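Local coordinates for protein beta-fructofuranosidase (Bifidobacterium adolescentis, PDB 6NOB) that probably hydrolyses terminal beta-D-fructofuranosides such as sucrose, releasing fructose, as a family 32 glycoside hydrolase, at residues A214-L219 with L242-V247; G134-Q139 with A199-E204. All blocks are in the same frame, centred on the assembly; numbering follows the deposited sequence.

Contact 1 (A214-L219 with L242-V247)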
# COMPACT_ATOMS: atom_id res chain seq x y z
N ALA A 214 20.90 9.07 -10.58
CA ALA A 214 20.89 9.60 -9.23
C ALA A 214 22.03 9.02 -8.39
O ALA A 214 22.57 7.95 -8.68
CB ALA A 214 19.55 9.32 -8.55
N ASN A 215 22.38 9.75 -7.33
CA ASN A 215 23.37 9.30 -6.37
C ASN A 215 22.77 8.85 -5.05
O ASN A 215 23.45 8.16 -4.28
CB ASN A 215 24.39 10.42 -6.09
CG ASN A 215 25.31 10.66 -7.27
OD1 ASN A 215 25.23 11.70 -7.93
ND2 ASN A 215 26.18 9.70 -7.55
N ALA A 216 21.52 9.21 -4.78
CA ALA A 216 20.85 8.83 -3.54
C ALA A 216 19.35 9.00 -3.71
O ALA A 216 18.88 9.71 -4.61
CB ALA A 216 21.35 9.67 -2.35
N ILE A 217 18.60 8.32 -2.85
CA ILE A 217 17.16 8.51 -2.72
C ILE A 217 16.93 9.42 -1.52
O ILE A 217 17.36 9.11 -0.41
CB ILE A 217 16.42 7.18 -2.53
CG1 ILE A 217 16.77 6.17 -3.62
CG2 ILE A 217 14.91 7.42 -2.49
CD1 ILE A 217 16.25 4.78 -3.31
N ARG A 218 16.24 10.54 -1.74
CA ARG A 218 15.78 11.37 -0.65
C ARG A 218 14.33 11.02 -0.34
O ARG A 218 13.47 11.05 -1.23
CB ARG A 218 15.90 12.86 -0.96
CG ARG A 218 15.44 13.74 0.20
CD ARG A 218 15.96 15.17 0.11
NE ARG A 218 17.41 15.26 0.29
CZ ARG A 218 18.03 15.12 1.46
NH1 ARG A 218 17.34 14.87 2.57
NH2 ARG A 218 19.35 15.23 1.52
N LEU A 219 14.06 10.69 0.92
CA LEU A 219 12.73 10.34 1.37
C LEU A 219 12.17 11.46 2.22
O LEU A 219 12.90 12.09 2.99
CB LEU A 219 12.75 9.03 2.15
CG LEU A 219 13.32 7.95 1.24
CD1 LEU A 219 14.53 7.27 1.88
CD2 LEU A 219 12.26 6.95 0.84
N LEU A 242 18.20 10.28 3.70
CA LEU A 242 18.78 9.80 2.45
C LEU A 242 19.02 8.30 2.51
O LEU A 242 19.40 7.76 3.56
CB LEU A 242 20.11 10.50 2.15
CG LEU A 242 20.05 11.93 1.65
CD1 LEU A 242 21.47 12.45 1.46
CD2 LEU A 242 19.27 12.01 0.36
N CYS A 243 18.78 7.64 1.39
CA CYS A 243 19.34 6.32 1.09
C CYS A 243 20.42 6.52 0.04
O CYS A 243 20.12 6.77 -1.13
CB CYS A 243 18.28 5.35 0.61
SG CYS A 243 18.92 3.68 0.50
N GLU A 244 21.68 6.40 0.45
CA GLU A 244 22.80 6.68 -0.45
C GLU A 244 23.28 5.45 -1.20
O GLU A 244 23.80 5.59 -2.32
CB GLU A 244 23.96 7.28 0.34
CG GLU A 244 23.60 8.60 1.02
CD GLU A 244 24.71 9.11 1.91
OE1 GLU A 244 24.40 9.68 2.98
OE2 GLU A 244 25.90 8.95 1.54
N ASP A 245 23.13 4.25 -0.64
CA ASP A 245 23.62 3.04 -1.28
C ASP A 245 22.50 2.09 -1.70
O ASP A 245 22.78 0.95 -2.09
CB ASP A 245 24.62 2.32 -0.36
CG ASP A 245 23.99 1.82 0.93
OD1 ASP A 245 22.77 2.00 1.14
OD2 ASP A 245 24.73 1.24 1.75
N GLY A 246 21.24 2.53 -1.64
CA GLY A 246 20.13 1.68 -2.02
C GLY A 246 19.65 0.73 -0.96
O GLY A 246 18.67 0.00 -1.20
N VAL A 247 20.28 0.70 0.22
CA VAL A 247 19.93 -0.27 1.26
C VAL A 247 19.76 0.42 2.61
O VAL A 247 18.72 0.29 3.26
CB VAL A 247 20.98 -1.39 1.35
CG1 VAL A 247 20.68 -2.32 2.51
CG2 VAL A 247 21.05 -2.17 0.04
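The Arg218 guanidinium lies against an aliphatic side chain, Leu242, on the neighbouring strand. The two strands, 216-227 and 235-243, form a beta hairpin in the middle of a four-stranded antiparallel sheet, one blade of the family 32 beta-propeller. Leu242 CD2 sits 3.3 Å above the guanidinium plane, displaced from its centre, and Leu242 CG is 3.4 Å from Arg218 NH2. Arg218 CG is anti to the backbone N (chi1 -179°), and a bend at chi3 (-67°) brings the charged end back toward Leu242. Arg218 NH2 also makes a salt bridge to Asp206, and NH1 bonds to Thr240 OG1. With an alanine here, Asp206 would probably lose its charged mate and the Leu242 methyl the flat group that lies over it. Ile217 and Cys243 are a hydrogen-bonded pair. Ile217 N donates to Cys243 O at 2.8 Å, and Cys243 N returns a nearly straight bond to Ile217 O at 2.7 Å (167°). Ala216 CB reaches past the end of the pairing to Glu244 CA at 3.8 Å. A classic beta bulge sets Asn215 and Ala216 against Val202. An Asx turn follows: Asp245 OD1 accepts from Val247 N at 3.0 Å, met from above the carboxylate plane.

Contact 2 (G134-Q139 with A199-E204); sequences GLCQFQ and AVTVDE
Two successive blades of the beta-propeller meet here, through strand 127-138 of one and strand 190-202 of the next. Ala199 and Thr201 carry the contact from the second strand. Ala199 CB points at the first strand and lies 3.5 Å from Gly134 O and 4.0 Å from Cys136 CB. Thr201 CG2 packs 4.0 Å from Cys136 CB as well, so both residues rest on the same cysteine. The methyl also lies 3.5 Å from Gln137 O and reaches the Phe138 ring obliquely at CD1. Thr201 has OG1 between its backbone N and carbonyl carbon (chi1 62°). This turns the methyl toward strand 127-138, while the hydroxyl bonds to Val209 O. No direct hydrogen bond joins the two segments. Water fills that role at one end: one molecule donates to Leu135 O at 2.8 Å and to Ala199 O at 2.7 Å, and a second accepts from Ala199 N. The axes of the short segments 134-138 and 199-202 run at 31°, 6.3 Å apart at closest approach. Ile217, from the second blade, packs on Cys136, Phe138 and Ala199. Methyl groups and bridging water join the strands, in keeping with the face-to-face blade packing of a five-bladed propeller.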
# COMPACT_ATOMS: atom_id res chain seq x y z
N GLY A 134 7.87 5.48 -0.51
CA GLY A 134 9.16 5.73 -1.14
C GLY A 134 9.30 5.14 -2.53
O GLY A 134 10.39 4.66 -2.89
N LEU A 135 8.23 5.17 -3.31
CA LEU A 135 8.27 4.58 -4.64
C LEU A 135 9.16 5.40 -5.57
O LEU A 135 9.02 6.63 -5.66
CB LEU A 135 6.85 4.48 -5.21
CG LEU A 135 5.92 3.61 -4.37
CD1 LEU A 135 4.52 3.62 -4.93
CD2 LEU A 135 6.46 2.20 -4.29
N CYS A 136 10.07 4.72 -6.26
CA CYS A 136 10.98 5.37 -7.19
C CYS A 136 11.70 4.32 -8.01
O CYS A 136 11.72 3.13 -7.66
CB CYS A 136 11.98 6.27 -6.46
SG CYS A 136 13.12 5.43 -5.35
N GLN A 137 12.26 4.75 -9.13
CA GLN A 137 13.27 4.00 -9.86
C GLN A 137 14.61 4.62 -9.52
O GLN A 137 14.80 5.83 -9.68
CB GLN A 137 13.02 4.02 -11.37
CG GLN A 137 13.91 3.06 -12.13
CD GLN A 137 13.43 2.80 -13.55
OE1 GLN A 137 12.76 3.64 -14.15
NE2 GLN A 137 13.78 1.64 -14.09
N PHE A 138 15.54 3.80 -9.02
CA PHE A 138 16.82 4.29 -8.55
C PHE A 138 17.93 3.38 -9.05
O PHE A 138 17.96 2.20 -8.70
CB PHE A 138 16.85 4.38 -7.02
CG PHE A 138 18.15 4.85 -6.46
CD1 PHE A 138 18.60 6.13 -6.70
CD2 PHE A 138 18.93 4.00 -5.68
CE1 PHE A 138 19.81 6.57 -6.19
CE2 PHE A 138 20.13 4.43 -5.16
CZ PHE A 138 20.58 5.71 -5.41
N GLN A 139 18.83 3.93 -9.87
CA GLN A 139 19.99 3.22 -10.37
C GLN A 139 19.60 1.87 -10.98
O GLN A 139 20.17 0.82 -10.66
CB GLN A 139 21.05 3.04 -9.27
CG GLN A 139 21.81 4.33 -8.96
CD GLN A 139 22.67 4.23 -7.71
OE1 GLN A 139 22.74 3.18 -7.08
NE2 GLN A 139 23.31 5.33 -7.34
N ALA A 199 9.45 9.50 -2.18
CA ALA A 199 10.86 9.46 -2.56
C ALA A 199 11.15 10.41 -3.71
O ALA A 199 10.36 10.54 -4.65
CB ALA A 199 11.28 8.04 -2.96
N VAL A 200 12.31 11.07 -3.64
CA VAL A 200 12.82 11.90 -4.72
C VAL A 200 14.27 11.51 -4.96
O VAL A 200 15.11 11.64 -4.06
CB VAL A 200 12.71 13.40 -4.42
CG1 VAL A 200 13.23 14.22 -5.59
CG2 VAL A 200 11.27 13.78 -4.10
N THR A 201 14.57 11.03 -6.17
CA THR A 201 15.94 10.68 -6.53
C THR A 201 16.73 11.95 -6.84
O THR A 201 16.30 12.79 -7.63
CB THR A 201 15.97 9.73 -7.73
OG1 THR A 201 15.40 10.38 -8.88
CG2 THR A 201 15.19 8.46 -7.43
N VAL A 202 17.89 12.09 -6.19
CA VAL A 202 18.70 13.30 -6.28
C VAL A 202 20.14 12.93 -6.60
O VAL A 202 20.56 11.78 -6.46
CB VAL A 202 18.64 14.14 -4.98
CG1 VAL A 202 17.22 14.61 -4.71
CG2 VAL A 202 19.18 13.34 -3.81
N ASP A 203 20.91 13.93 -7.02
CA ASP A 203 22.35 13.77 -7.21
C ASP A 203 23.06 14.07 -5.89
O ASP A 203 22.43 14.21 -4.84
CB ASP A 203 22.84 14.64 -8.37
CG ASP A 203 22.73 16.14 -8.11
OD1 ASP A 203 22.37 16.55 -6.98
OD2 ASP A 203 23.01 16.91 -9.05
N GLU A 204 24.39 14.19 -5.93
CA GLU A 204 25.15 14.37 -4.69
C GLU A 204 24.97 15.76 -4.08
O GLU A 204 25.33 15.94 -2.91
CB GLU A 204 26.63 14.09 -4.95
CG GLU A 204 27.41 15.24 -5.57
CD GLU A 204 27.48 15.15 -7.09
OE1 GLU A 204 26.59 14.53 -7.70
OE2 GLU A 204 28.45 15.70 -7.66
O HOH W 1 9.75 9.05 -6.86
O HOH W 2 7.43 8.36 -4.06

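Contact 1 lies within one blade, and contact 2 lies between that blade and the one before it. Their centres are 6 Å apart. Both reach the same sheet, in which strands 190-202 and 216-227 are neighbours; strand 127-138 belongs to another. Arg218 O and Val200 N are 2.7 Å apart, a probable hydrogen bond. The chemistry follows the place in the fold. Contact 1 is stitched by paired backbone bonds and adds a charged group laid on leucine. It is largely buried but has exposed residues at its loop end, such as Glu244. Contact 2 is partly buried, with no exposed residue touching, and relies on methyl packing and water. Ile217 serves both.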